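Local coordinates for protein cellobiose 2-epimerase (Spirochaeta thermophila DSM 6192, PDB 5ZIG) that probably catalyses the reversible epimerisation of cellobiose to beta-D-glucosyl-(1->4)-D-mannose, as a member of the N-acylglucosamine 2-epimerase family, at residues Pro2-Leu7 against Glu333-Leu338; Thr6-Leu11 against Thr399-Glu404; Thr148-Glu153 against Glu210-Glu215; Ala216-Ile221 against Glu266-Asp271. One frame throughout, in Å; residues are numbered along the deposited sequence.

Contact 1: residues Pro2-Leu7 against Glu333-Leu338; sequences PLPTTL and EEPRYL
L3, P4 and L7 meet P335 and L338 mainly through apolar side chains; no hydrogen bond crosses between the two segments, which together bury 201 Å². The prolines form the more exposed part of the contact. P4 presents its CD and CG corner to P335, with CD 3.6 Å from P335 CG, and the two side chains cross at about a right angle. Three leucines form the deeper part. L3 reaches over with its CD1 methyl, which lies 3.8 Å from L338 CD1. Because L3 CG is anti to the backbone N (chi1 177°), the branch swings toward L338 although its CB does not point there. L7 supplies the second wall: its CD1 sits 3.9 Å from L338 CB and 4.2 Å from P335 CB, so this methyl spans both residues. L338 CD1 touches the CD1 methyls of both L3 and L7, which approach it from the same side.

A type I turn from P4 to L7, closed by L7 N to P4 O at 2.9 Å, brings L7 round to the same side as P4.

The contact pins the chain's N-terminal arm, just before helix 7-31, to the start of helix 336-352 in the (alpha/alpha)6 barrel known for this family. Y329 of helix 315-332 and I400 of helix 384-402 both touch L3 and L338, so the arm covers a junction of three helices.

Contact 2: residues Thr6-Leu11 against Thr399-Glu404; sequences TLRPTL and TILEEE
The backbones of R8, near the start of helix 7-31, and L401, in the last turn of helix 384-402, come within 7.1 Å at their CA atoms, and E403 is the first residue to leave helical geometry. R8 uses both terminal nitrogens, end-on, to grip the carbonyl oxygen of L401. NH1 donates to L401 O at 3.0 Å with an N-H...O angle of 147°, in the carbonyl plane and on a lone pair. NH2 donates to the same L401 O at 3.1 Å, but from 41° above that plane. The oxygen lies close to the guanidinium plane for both bonds. An extended chain from CG to NE carries the group past the L401 side chain, which runs in the opposite direction.

An arginine thus binds a carbonyl in the last turn of a helix, joining the first and last helices of a barrel built mainly of helices, the (alpha/alpha)6 fold of this family. The helix dipole would probably strengthen the attraction. Water 1 donates to E403 O at 3.0 Å and accepts a weak bond from R8 NH2.

Beneath this polar layer, L11 CD1 meets I400 CG2 at 3.8 Å, their side chains crossing at about a right angle. L401 CD2 lies 4.1 Å from L11 CB.

Contact 3: residues Thr148-Glu153 against Glu210-Glu215; sequences TFDLLE and EPRVRE
F149 is directed toward helix 211-228 and meets both R212 and V213. With CG anti to the backbone N (chi1 175°), the ring extends until its CZ is 4.2 Å from V213 CG2. R212 NH1 lies at the ring's edge, 3.5 Å from F149 CE2, while F149 CZ lies over one face of the guanidinium. The two planes are 56° apart, so the charged group sits at the edge of the ring and does not stack flat on it.

D150 turns its carboxylate toward the same arginine. Its OD1 is 3.7 Å from R212 NH1, near the guanidinium plane, which makes a long salt bridge. E153, one turn on from F149, places its CG 3.8 Å above one face of the F149 ring, toward the rim. Its OE1 accepts from water 2 at 2.7 Å, and the water in turn accepts from R212 NH2 at 3.2 Å. E153 OE2 is also held by the hydroxyls of Y164 and Y201. R212 reaches these groups through bends at chi2 and chi3. At the start of its helix, E210 OE2 accepts from R212 N at 3.3 Å as an N-cap.

Helices 139-156 and 211-228 run in roughly the same direction, with the axes of the two short segments 39° apart and 12.2 Å at closest approach. Helix 191-208 adjoins both through Y201, and all three belong to the (alpha/alpha)6 barrel.

Contact 4: residues Ala216-Ile221 against Glu266-Asp271; sequences AMEHLI and ELLYGD
Y269 OH comes to 4.3 Å from OE2 of E218 across the contact, a distance too long for more than peripheral packing; one face of the tyrosine ring is covered by its own neighbour, with L268 CB 3.8 Å above the ring plane and offset toward the rim. The contact belongs to the helical barrel of the N-acylglucosamine 2-epimerase family, where helix 211-228 packs against the C-terminal end of helix 251-269.

L268 carries most of the meeting, splitting its two methyls between different partners. CD1 lies 3.6 Å from M217 CE. CD2 faces E218 and I221 instead, sitting 3.8 Å from E218 CG, so the aliphatic part of the glutamate adds to the apolar patch. M217 bends at its last torsion (chi3 73°), which turns CE toward helix 251-269 and also brings it 4.0 Å from L267 CD1. Y201 and F205 of helix 191-208 touch M217 as well.

No hydrogen bond joins the segments. Helix 251-269 ends here: G270 leaves helical geometry with positive phi (71°), while its N still bonds to E266 O. The tightest spot is where I221 and L268 reach toward each other tip to tip, I221 CD1 being 3.4 Å from L268 CD2, closer than usual carbon contact.

The four contacts form two pairs on the helical barrel. Contacts 1 and 2 start from the same N-terminal stretch, sharing T6 and L7, and their centres lie 8 Å apart; they bring the two chain ends together, with L338 of one packing on L11 of the other. Contacts 3 and 4 follow in series along the chain, both on helix 211-228, with centres 13 Å apart; R214 reaches L268 between them. The pairs are well separated: contacts 1 and 3 have centres 39 Å apart, and contacts 2 and 4 29 Å. One pair thus closes the ring of helices, whereas the other joins helix 211-228 to helix 139-156 and to the next helix, 251-269.

Contact 1: residues Pro2-Leu7 against Glu333-Leu338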
loop_
_atom_site.group_PDB
_atom_site.type_symbol
_atom_site.label_atom_id
_atom_site.label_comp_id
_atom_site.label_asym_id
_atom_site.label_seq_id
_atom_site.Cartn_x
_atom_site.Cartn_y
_atom_site.Cartn_z
ATOM N N PRO A 2 30.436 9.733 7.462
ATOM C CA PRO A 2 29.470 10.828 7.343
ATOM C C PRO A 2 28.824 10.855 5.963
ATOM O O PRO A 2 29.352 10.329 4.980
ATOM C CB PRO A 2 30.312 12.086 7.592
ATOM C CG PRO A 2 31.646 11.589 8.115
ATOM C CD PRO A 2 31.822 10.227 7.541
ATOM N N LEU A 3 27.656 11.482 5.910
ATOM C CA LEU A 3 26.879 11.541 4.672
ATOM C C LEU A 3 27.583 12.408 3.633
ATOM O O LEU A 3 28.040 13.512 3.963
ATOM C CB LEU A 3 25.490 12.094 4.966
ATOM C CG LEU A 3 24.520 12.303 3.816
ATOM C CD1 LEU A 3 24.099 10.968 3.244
ATOM C CD2 LEU A 3 23.312 13.100 4.280
ATOM N N PRO A 4 27.695 11.954 2.383
ATOM C CA PRO A 4 28.298 12.796 1.333
ATOM C C PRO A 4 27.533 14.102 1.175
ATOM O O PRO A 4 26.351 14.109 0.817
ATOM C CB PRO A 4 28.199 11.921 0.079
ATOM C CG PRO A 4 28.172 10.539 0.589
ATOM C CD PRO A 4 27.429 10.587 1.902
ATOM N N THR A 5 28.222 15.214 1.455
ATOM C CA THR A 5 27.561 16.516 1.511
ATOM C C THR A 5 26.891 16.885 0.193
ATOM O O THR A 5 25.950 17.687 0.196
ATOM C CB THR A 5 28.572 17.607 1.910
ATOM O OG1 THR A 5 29.333 17.161 3.036
ATOM C CG2 THR A 5 27.874 18.916 2.279
ATOM N N THR A 6 27.356 16.321 -0.927
ATOM C CA THR A 6 26.756 16.595 -2.226
ATOM C C THR A 6 25.309 16.101 -2.303
ATOM O O THR A 6 24.542 16.562 -3.156
ATOM C CB THR A 6 27.585 15.928 -3.329
ATOM O OG1 THR A 6 28.002 14.629 -2.892
ATOM C CG2 THR A 6 28.802 16.745 -3.629
ATOM N N LEU A 7 24.925 15.165 -1.444
ATOM C CA LEU A 7 23.541 14.725 -1.413
ATOM C C LEU A 7 22.633 15.731 -0.719
ATOM O O LEU A 7 21.406 15.670 -0.906
ATOM C CB LEU A 7 23.444 13.356 -0.731
ATOM C CG LEU A 7 23.521 12.192 -1.726
ATOM C CD1 LEU A 7 23.703 10.843 -1.012
ATOM C CD2 LEU A 7 22.272 12.181 -2.621
ATOM N N GLU A 333 22.978 2.460 6.037
ATOM C CA GLU A 333 23.835 3.642 5.987
ATOM C C GLU A 333 24.774 3.612 4.780
ATOM O O GLU A 333 25.940 4.013 4.856
ATOM C CB GLU A 333 24.612 3.794 7.296
ATOM C CG GLU A 333 23.746 3.651 8.539
ATOM C CD GLU A 333 24.534 3.882 9.815
ATOM O OE1 GLU A 333 24.480 5.010 10.354
ATOM O OE2 GLU A 333 25.215 2.937 10.267
ATOM N N GLU A 334 24.258 3.128 3.655
ATOM C CA GLU A 334 25.022 3.118 2.416
ATOM C C GLU A 334 24.445 4.168 1.478
ATOM O O GLU A 334 23.364 3.953 0.903
ATOM C CB GLU A 334 25.004 1.732 1.768
ATOM C CG GLU A 334 25.862 0.715 2.518
ATOM C CD GLU A 334 25.928 -0.633 1.815
ATOM O OE1 GLU A 334 24.951 -0.980 1.111
ATOM O OE2 GLU A 334 26.945 -1.348 1.983
ATOM N N PRO A 335 25.121 5.311 1.299
ATOM C CA PRO A 335 24.509 6.430 0.572
ATOM C C PRO A 335 24.056 6.088 -0.838
ATOM O O PRO A 335 23.232 6.820 -1.392
ATOM C CB PRO A 335 25.632 7.481 0.551
ATOM C CG PRO A 335 26.465 7.146 1.723
ATOM C CD PRO A 335 26.480 5.647 1.750
ATOM N N ARG A 336 24.577 5.024 -1.448
ATOM C CA ARG A 336 24.132 4.662 -2.789
ATOM C C ARG A 336 22.629 4.393 -2.848
ATOM O O ARG A 336 22.013 4.570 -3.908
ATOM C CB ARG A 336 24.911 3.439 -3.287
ATOM C CG ARG A 336 24.551 3.002 -4.697
ATOM C CD ARG A 336 25.745 2.458 -5.451
ATOM N NE ARG A 336 25.362 2.010 -6.788
ATOM C CZ ARG A 336 25.182 2.827 -7.823
ATOM N NH1 ARG A 336 25.359 4.134 -7.673
ATOM N NH2 ARG A 336 24.828 2.336 -9.006
ATOM N N TYR A 337 22.024 3.980 -1.733
ATOM C CA TYR A 337 20.576 3.808 -1.715
ATOM C C TYR A 337 19.866 5.138 -1.917
ATOM O O TYR A 337 18.830 5.198 -2.588
ATOM C CB TYR A 337 20.133 3.142 -0.414
ATOM C CG TYR A 337 20.407 1.664 -0.396
ATOM C CD1 TYR A 337 19.848 0.818 -1.344
ATOM C CD2 TYR A 337 21.235 1.110 0.570
ATOM C CE1 TYR A 337 20.117 -0.551 -1.338
ATOM C CE2 TYR A 337 21.511 -0.238 0.586
ATOM C CZ TYR A 337 20.949 -1.072 -0.362
ATOM O OH TYR A 337 21.237 -2.425 -0.318
ATOM N N LEU A 338 20.434 6.223 -1.384
ATOM C CA LEU A 338 19.875 7.548 -1.622
ATOM C C LEU A 338 20.007 7.954 -3.091
ATOM O O LEU A 338 19.105 8.599 -3.640
ATOM C CB LEU A 338 20.556 8.577 -0.718
ATOM C CG LEU A 338 20.323 8.447 0.791
ATOM C CD1 LEU A 338 21.027 9.549 1.575
ATOM C CD2 LEU A 338 18.817 8.417 1.102
#

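Contact 2: residues Thr6-Leu11 against Thr399-Glu404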
loop_
_atom_site.group_PDB
_atom_site.type_symbol
_atom_site.label_atom_id
_atom_site.label_comp_id
_atom_site.label_asym_id
_atom_site.label_seq_id
_atom_site.Cartn_x
_atom_site.Cartn_y
_atom_site.Cartn_z
ATOM N N THR A 6 27.356 16.321 -0.927
ATOM C CA THR A 6 26.756 16.595 -2.226
ATOM C C THR A 6 25.309 16.101 -2.303
ATOM O O THR A 6 24.542 16.562 -3.156
ATOM C CB THR A 6 27.585 15.928 -3.329
ATOM O OG1 THR A 6 28.002 14.629 -2.892
ATOM C CG2 THR A 6 28.802 16.745 -3.629
ATOM N N LEU A 7 24.925 15.165 -1.444
ATOM C CA LEU A 7 23.541 14.725 -1.413
ATOM C C LEU A 7 22.633 15.731 -0.719
ATOM O O LEU A 7 21.406 15.670 -0.906
ATOM C CB LEU A 7 23.444 13.356 -0.731
ATOM C CG LEU A 7 23.521 12.192 -1.726
ATOM C CD1 LEU A 7 23.703 10.843 -1.012
ATOM C CD2 LEU A 7 22.272 12.181 -2.621
ATOM N N ARG A 8 23.205 16.674 0.042
ATOM C CA ARG A 8 22.362 17.518 0.887
ATOM C C ARG A 8 21.496 18.475 0.077
ATOM O O ARG A 8 20.274 18.516 0.312
ATOM C CB ARG A 8 23.215 18.239 1.937
ATOM C CG ARG A 8 23.225 17.486 3.246
ATOM C CD ARG A 8 23.925 18.204 4.373
ATOM N NE ARG A 8 23.850 17.377 5.566
ATOM C CZ ARG A 8 22.925 17.511 6.511
ATOM N NH1 ARG A 8 21.990 18.450 6.408
ATOM N NH2 ARG A 8 22.942 16.707 7.567
ATOM N N PRO A 9 22.019 19.243 -0.886
ATOM C CA PRO A 9 21.100 20.068 -1.691
ATOM C C PRO A 9 20.113 19.245 -2.521
ATOM O O PRO A 9 18.976 19.688 -2.717
ATOM C CB PRO A 9 22.046 20.919 -2.562
ATOM C CG PRO A 9 23.382 20.269 -2.471
ATOM C CD PRO A 9 23.435 19.520 -1.193
ATOM N N THR A 10 20.504 18.062 -3.008
ATOM C CA THR A 10 19.570 17.199 -3.729
ATOM C C THR A 10 18.400 16.773 -2.839
ATOM O O THR A 10 17.239 16.787 -3.270
ATOM C CB THR A 10 20.301 15.963 -4.256
ATOM O OG1 THR A 10 21.632 16.325 -4.652
ATOM C CG2 THR A 10 19.566 15.345 -5.442
ATOM N N LEU A 11 18.691 16.388 -1.589
ATOM C CA LEU A 11 17.629 15.945 -0.694
ATOM C C LEU A 11 16.692 17.095 -0.346
ATOM O O LEU A 11 15.469 16.914 -0.313
ATOM C CB LEU A 11 18.229 15.329 0.574
ATOM C CG LEU A 11 18.991 14.015 0.377
ATOM C CD1 LEU A 11 19.642 13.558 1.689
ATOM C CD2 LEU A 11 18.074 12.918 -0.174
ATOM N N THR A 399 14.515 13.719 8.707
ATOM C CA THR A 399 15.354 13.018 9.679
ATOM C C THR A 399 16.790 12.914 9.185
ATOM O O THR A 399 17.742 13.105 9.955
ATOM C CB THR A 399 14.780 11.624 9.947
ATOM O OG1 THR A 399 13.614 11.740 10.767
ATOM C CG2 THR A 399 15.803 10.736 10.654
ATOM N N ILE A 400 16.966 12.634 7.894
ATOM C CA ILE A 400 18.307 12.542 7.337
ATOM C C ILE A 400 19.011 13.894 7.431
ATOM O O ILE A 400 20.140 13.989 7.917
ATOM C CB ILE A 400 18.255 12.034 5.886
ATOM C CG1 ILE A 400 17.744 10.589 5.839
ATOM C CG2 ILE A 400 19.633 12.166 5.225
ATOM C CD1 ILE A 400 17.765 9.989 4.441
ATOM N N LEU A 401 18.334 14.960 7.005
ATOM C CA LEU A 401 18.956 16.272 6.945
ATOM C C LEU A 401 19.169 16.837 8.342
ATOM O O LEU A 401 20.124 17.590 8.570
ATOM C CB LEU A 401 18.107 17.223 6.101
ATOM C CG LEU A 401 17.980 16.964 4.594
ATOM C CD1 LEU A 401 16.695 17.572 4.009
ATOM C CD2 LEU A 401 19.205 17.530 3.870
ATOM N N GLU A 402 18.310 16.473 9.293
ATOM C CA GLU A 402 18.483 16.995 10.645
ATOM C C GLU A 402 19.563 16.244 11.408
ATOM O O GLU A 402 20.209 16.828 12.279
ATOM C CB GLU A 402 17.165 16.931 11.428
ATOM C CG GLU A 402 16.282 18.176 11.293
ATOM C CD GLU A 402 15.014 18.099 12.139
ATOM O OE1 GLU A 402 14.463 16.989 12.299
ATOM O OE2 GLU A 402 14.560 19.149 12.640
ATOM N N GLU A 403 19.758 14.957 11.115
ATOM C CA GLU A 403 20.708 14.146 11.848
ATOM C C GLU A 403 21.841 13.800 10.899
ATOM O O GLU A 403 22.830 14.554 10.818
ATOM C CB GLU A 403 20.017 12.914 12.449
ATOM C CG GLU A 403 20.869 12.136 13.447
ATOM C CD GLU A 403 21.064 12.858 14.774
ATOM O OE1 GLU A 403 22.204 13.305 15.058
ATOM O OE2 GLU A 403 20.074 12.965 15.536
ATOM N N GLU A 404 21.759 12.697 10.156
ATOM C CA GLU A 404 22.811 12.306 9.225
ATOM C C GLU A 404 23.040 13.397 8.197
ATOM O O GLU A 404 23.862 13.244 7.306
ATOM C CB GLU A 404 22.465 10.996 8.516
ATOM C CG GLU A 404 22.404 9.774 9.416
ATOM C CD GLU A 404 21.054 9.064 9.365
ATOM O OE1 GLU A 404 20.006 9.750 9.403
ATOM O OE2 GLU A 404 21.045 7.815 9.278
HETATM O O HOH W 1 25.420 14.936 9.268
#

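Contact 3: residues Thr148-Glu153 against Glu210-Glu215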
loop_
_atom_site.group_PDB
_atom_site.type_symbol
_atom_site.label_atom_id
_atom_site.label_comp_id
_atom_site.label_asym_id
_atom_site.label_seq_id
_atom_site.Cartn_x
_atom_site.Cartn_y
_atom_site.Cartn_z
ATOM N N THR A 148 -13.366 -5.559 12.873
ATOM C CA THR A 148 -12.865 -6.174 11.651
ATOM C C THR A 148 -11.616 -7.013 11.925
ATOM O O THR A 148 -11.506 -8.145 11.433
ATOM C CB THR A 148 -12.590 -5.073 10.606
ATOM O OG1 THR A 148 -13.695 -4.148 10.581
ATOM C CG2 THR A 148 -12.393 -5.661 9.226
ATOM N N PHE A 149 -10.662 -6.452 12.688
ATOM C CA PHE A 149 -9.539 -7.232 13.228
ATOM C C PHE A 149 -10.021 -8.552 13.826
ATOM O O PHE A 149 -9.493 -9.626 13.514
ATOM C CB PHE A 149 -8.820 -6.406 14.299
ATOM C CG PHE A 149 -7.701 -7.140 15.020
ATOM C CD1 PHE A 149 -6.455 -7.322 14.421
ATOM C CD2 PHE A 149 -7.909 -7.664 16.283
ATOM C CE1 PHE A 149 -5.416 -7.979 15.095
ATOM C CE2 PHE A 149 -6.878 -8.336 16.961
ATOM C CZ PHE A 149 -5.628 -8.485 16.363
ATOM N N ASP A 150 -11.044 -8.490 14.682
ATOM C CA ASP A 150 -11.528 -9.718 15.312
ATOM C C ASP A 150 -11.987 -10.724 14.271
ATOM O O ASP A 150 -11.780 -11.932 14.442
ATOM C CB ASP A 150 -12.651 -9.403 16.303
ATOM C CG ASP A 150 -12.114 -8.928 17.637
ATOM O OD1 ASP A 150 -10.905 -9.137 17.879
ATOM O OD2 ASP A 150 -12.882 -8.340 18.432
ATOM N N LEU A 151 -12.577 -10.247 13.165
ATOM C CA LEU A 151 -13.027 -11.172 12.123
ATOM C C LEU A 151 -11.843 -11.784 11.397
ATOM O O LEU A 151 -11.831 -12.990 11.109
ATOM C CB LEU A 151 -13.926 -10.455 11.119
ATOM C CG LEU A 151 -15.374 -10.137 11.486
ATOM C CD1 LEU A 151 -15.968 -9.251 10.399
ATOM C CD2 LEU A 151 -16.191 -11.419 11.665
ATOM N N LEU A 152 -10.870 -10.937 11.033
ATOM C CA LEU A 152 -9.640 -11.405 10.413
ATOM C C LEU A 152 -8.967 -12.494 11.246
ATOM O O LEU A 152 -8.445 -13.474 10.698
ATOM C CB LEU A 152 -8.692 -10.223 10.201
ATOM C CG LEU A 152 -8.834 -9.341 8.958
ATOM C CD1 LEU A 152 -10.289 -9.157 8.518
ATOM C CD2 LEU A 152 -8.175 -7.989 9.195
ATOM N N GLU A 153 -8.957 -12.338 12.573
ATOM C CA GLU A 153 -8.340 -13.354 13.407
ATOM C C GLU A 153 -9.290 -14.530 13.606
ATOM O O GLU A 153 -8.901 -15.689 13.430
ATOM C CB GLU A 153 -7.910 -12.750 14.750
ATOM C CG GLU A 153 -6.893 -11.601 14.622
ATOM C CD GLU A 153 -5.596 -12.039 13.984
ATOM O OE1 GLU A 153 -4.908 -12.925 14.546
ATOM O OE2 GLU A 153 -5.277 -11.496 12.896
ATOM N N GLU A 210 -2.099 -2.506 21.541
ATOM C CA GLU A 210 -2.760 -3.687 22.056
ATOM C C GLU A 210 -1.865 -4.889 21.770
ATOM O O GLU A 210 -1.425 -5.066 20.628
ATOM C CB GLU A 210 -4.149 -3.826 21.434
ATOM C CG GLU A 210 -4.894 -5.135 21.728
ATOM C CD GLU A 210 -4.945 -5.485 23.205
ATOM O OE1 GLU A 210 -5.367 -4.623 24.014
ATOM O OE2 GLU A 210 -4.560 -6.628 23.546
ATOM N N PRO A 211 -1.489 -5.668 22.790
ATOM C CA PRO A 211 -0.566 -6.795 22.558
ATOM C C PRO A 211 -1.103 -7.867 21.610
ATOM O O PRO A 211 -0.301 -8.607 21.016
ATOM C CB PRO A 211 -0.346 -7.364 23.974
ATOM C CG PRO A 211 -0.597 -6.206 24.887
ATOM C CD PRO A 211 -1.694 -5.398 24.224
ATOM N N ARG A 212 -2.422 -7.991 21.453
ATOM C CA ARG A 212 -2.944 -9.007 20.542
ATOM C C ARG A 212 -2.587 -8.667 19.099
ATOM O O ARG A 212 -2.293 -9.556 18.294
ATOM C CB ARG A 212 -4.454 -9.155 20.719
ATOM C CG ARG A 212 -4.842 -9.749 22.064
ATOM C CD ARG A 212 -6.125 -10.556 21.996
ATOM N NE ARG A 212 -6.264 -11.267 20.727
ATOM C CZ ARG A 212 -7.125 -10.932 19.768
ATOM N NH1 ARG A 212 -7.928 -9.886 19.929
ATOM N NH2 ARG A 212 -7.179 -11.639 18.645
ATOM N N VAL A 213 -2.563 -7.384 18.766
ATOM C CA VAL A 213 -2.066 -6.990 17.454
ATOM C C VAL A 213 -0.596 -7.358 17.310
ATOM O O VAL A 213 -0.181 -7.912 16.282
ATOM C CB VAL A 213 -2.300 -5.492 17.213
ATOM C CG1 VAL A 213 -2.273 -5.193 15.682
ATOM C CG2 VAL A 213 -3.608 -5.103 17.812
ATOM N N ARG A 214 0.215 -7.068 18.339
ATOM C CA ARG A 214 1.653 -7.316 18.217
ATOM C C ARG A 214 1.919 -8.796 18.018
ATOM O O ARG A 214 2.832 -9.184 17.271
ATOM C CB ARG A 214 2.419 -6.813 19.447
ATOM C CG ARG A 214 3.773 -7.536 19.641
ATOM C CD ARG A 214 4.331 -7.459 21.058
ATOM N NE ARG A 214 5.328 -6.402 21.174
ATOM C CZ ARG A 214 5.180 -5.314 21.923
ATOM N NH1 ARG A 214 4.076 -5.147 22.640
ATOM N NH2 ARG A 214 6.137 -4.395 21.962
ATOM N N GLU A 215 1.122 -9.640 18.679
ATOM C CA GLU A 215 1.276 -11.077 18.528
ATOM C C GLU A 215 0.905 -11.531 17.117
ATOM O O GLU A 215 1.601 -12.366 16.530
ATOM C CB GLU A 215 0.444 -11.789 19.603
ATOM C CG GLU A 215 1.064 -11.580 20.999
ATOM C CD GLU A 215 0.191 -12.040 22.161
ATOM O OE1 GLU A 215 -0.980 -12.422 21.943
ATOM O OE2 GLU A 215 0.691 -12.002 23.308
HETATM O O HOH W 2 -4.933 -13.384 17.245
#

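Contact 4: residues Ala216-Ile221 against Glu266-Asp271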
loop_
_atom_site.group_PDB
_atom_site.type_symbol
_atom_site.label_atom_id
_atom_site.label_comp_id
_atom_site.label_asym_id
_atom_site.label_seq_id
_atom_site.Cartn_x
_atom_site.Cartn_y
_atom_site.Cartn_z
ATOM N N ALA A 216 -0.184 -10.996 16.556
ATOM C CA ALA A 216 -0.501 -11.297 15.158
ATOM C C ALA A 216 0.615 -10.821 14.230
ATOM O O ALA A 216 0.948 -11.501 13.250
ATOM C CB ALA A 216 -1.839 -10.671 14.771
ATOM N N MET A 217 1.225 -9.670 14.547
ATOM C CA MET A 217 2.378 -9.174 13.787
ATOM C C MET A 217 3.543 -10.162 13.822
ATOM O O MET A 217 4.125 -10.486 12.783
ATOM C CB MET A 217 2.815 -7.808 14.324
ATOM C CG MET A 217 1.850 -6.685 13.963
ATOM S SD MET A 217 2.126 -5.182 14.924
ATOM C CE MET A 217 3.656 -4.525 14.207
ATOM N N GLU A 218 3.886 -10.662 15.011
ATOM C CA GLU A 218 4.896 -11.709 15.126
ATOM C C GLU A 218 4.584 -12.878 14.202
ATOM O O GLU A 218 5.425 -13.287 13.397
ATOM C CB GLU A 218 4.976 -12.197 16.574
ATOM C CG GLU A 218 5.316 -11.114 17.614
ATOM C CD GLU A 218 5.604 -11.704 19.001
ATOM O OE1 GLU A 218 4.725 -12.423 19.520
ATOM O OE2 GLU A 218 6.664 -11.420 19.593
ATOM N N HIS A 219 3.364 -13.425 14.316
ATOM C CA HIS A 219 2.952 -14.509 13.432
ATOM C C HIS A 219 3.232 -14.159 11.971
ATOM O O HIS A 219 3.819 -14.954 11.228
ATOM C CB HIS A 219 1.462 -14.797 13.613
ATOM C CG HIS A 219 0.952 -15.869 12.708
ATOM N ND1 HIS A 219 1.485 -17.142 12.689
ATOM C CD2 HIS A 219 -0.047 -15.867 11.798
ATOM C CE1 HIS A 219 0.831 -17.878 11.806
ATOM N NE2 HIS A 219 -0.104 -17.129 11.252
ATOM N N LEU A 220 2.818 -12.959 11.550
ATOM C CA LEU A 220 2.987 -12.549 10.152
ATOM C C LEU A 220 4.460 -12.500 9.762
ATOM O O LEU A 220 4.831 -12.898 8.650
ATOM C CB LEU A 220 2.307 -11.195 9.920
ATOM C CG LEU A 220 0.792 -11.318 9.696
ATOM C CD1 LEU A 220 0.048 -10.019 9.903
ATOM C CD2 LEU A 220 0.504 -11.901 8.313
ATOM N N ILE A 221 5.319 -12.030 10.672
ATOM C CA ILE A 221 6.746 -11.951 10.358
ATOM C C ILE A 221 7.309 -13.344 10.105
ATOM O O ILE A 221 8.085 -13.551 9.161
ATOM C CB ILE A 221 7.511 -11.206 11.474
ATOM C CG1 ILE A 221 7.169 -9.717 11.433
ATOM C CG2 ILE A 221 9.002 -11.336 11.265
ATOM C CD1 ILE A 221 6.787 -9.117 12.740
ATOM N N GLU A 266 10.516 -2.926 13.677
ATOM C CA GLU A 266 10.851 -1.788 14.524
ATOM C C GLU A 266 9.802 -1.582 15.620
ATOM O O GLU A 266 10.148 -1.350 16.786
ATOM C CB GLU A 266 11.012 -0.528 13.671
ATOM C CG GLU A 266 11.557 0.665 14.447
ATOM C CD GLU A 266 12.297 1.668 13.562
ATOM O OE1 GLU A 266 12.673 2.742 14.077
ATOM O OE2 GLU A 266 12.515 1.384 12.362
ATOM N N LEU A 267 8.514 -1.678 15.276
ATOM C CA LEU A 267 7.498 -1.569 16.315
ATOM C C LEU A 267 7.644 -2.674 17.354
ATOM O O LEU A 267 7.302 -2.476 18.524
ATOM C CB LEU A 267 6.102 -1.605 15.692
ATOM C CG LEU A 267 5.634 -0.332 14.998
ATOM C CD1 LEU A 267 4.358 -0.635 14.222
ATOM C CD2 LEU A 267 5.425 0.796 16.015
ATOM N N LEU A 268 8.151 -3.841 16.956
ATOM C CA LEU A 268 8.267 -4.944 17.905
ATOM C C LEU A 268 9.523 -4.822 18.774
ATOM O O LEU A 268 9.464 -5.003 19.996
ATOM C CB LEU A 268 8.253 -6.279 17.152
ATOM C CG LEU A 268 6.948 -7.077 17.008
ATOM C CD1 LEU A 268 5.791 -6.210 16.581
ATOM C CD2 LEU A 268 7.159 -8.150 15.996
ATOM N N TYR A 269 10.673 -4.529 18.170
ATOM C CA TYR A 269 11.936 -4.556 18.900
ATOM C C TYR A 269 12.668 -3.225 18.935
ATOM O O TYR A 269 13.761 -3.168 19.499
ATOM C CB TYR A 269 12.880 -5.609 18.310
ATOM C CG TYR A 269 12.245 -6.953 18.150
ATOM C CD1 TYR A 269 11.963 -7.750 19.259
ATOM C CD2 TYR A 269 11.918 -7.437 16.890
ATOM C CE1 TYR A 269 11.376 -8.994 19.107
ATOM C CE2 TYR A 269 11.335 -8.674 16.729
ATOM C CZ TYR A 269 11.065 -9.454 17.840
ATOM O OH TYR A 269 10.477 -10.692 17.671
ATOM N N GLY A 270 12.119 -2.171 18.349
ATOM C CA GLY A 270 12.758 -0.872 18.403
ATOM C C GLY A 270 14.024 -0.791 17.562
ATOM O O GLY A 270 14.380 -1.690 16.796
ATOM N N ASP A 271 14.711 0.329 17.734
ATOM C CA ASP A 271 15.917 0.664 16.990
ATOM C C ASP A 271 17.118 0.575 17.916
ATOM O O ASP A 271 17.041 1.073 19.047
ATOM C CB ASP A 271 15.795 2.076 16.407
ATOM C CG ASP A 271 16.814 2.356 15.326
ATOM O OD1 ASP A 271 16.809 1.652 14.290
ATOM O OD2 ASP A 271 17.617 3.295 15.512
#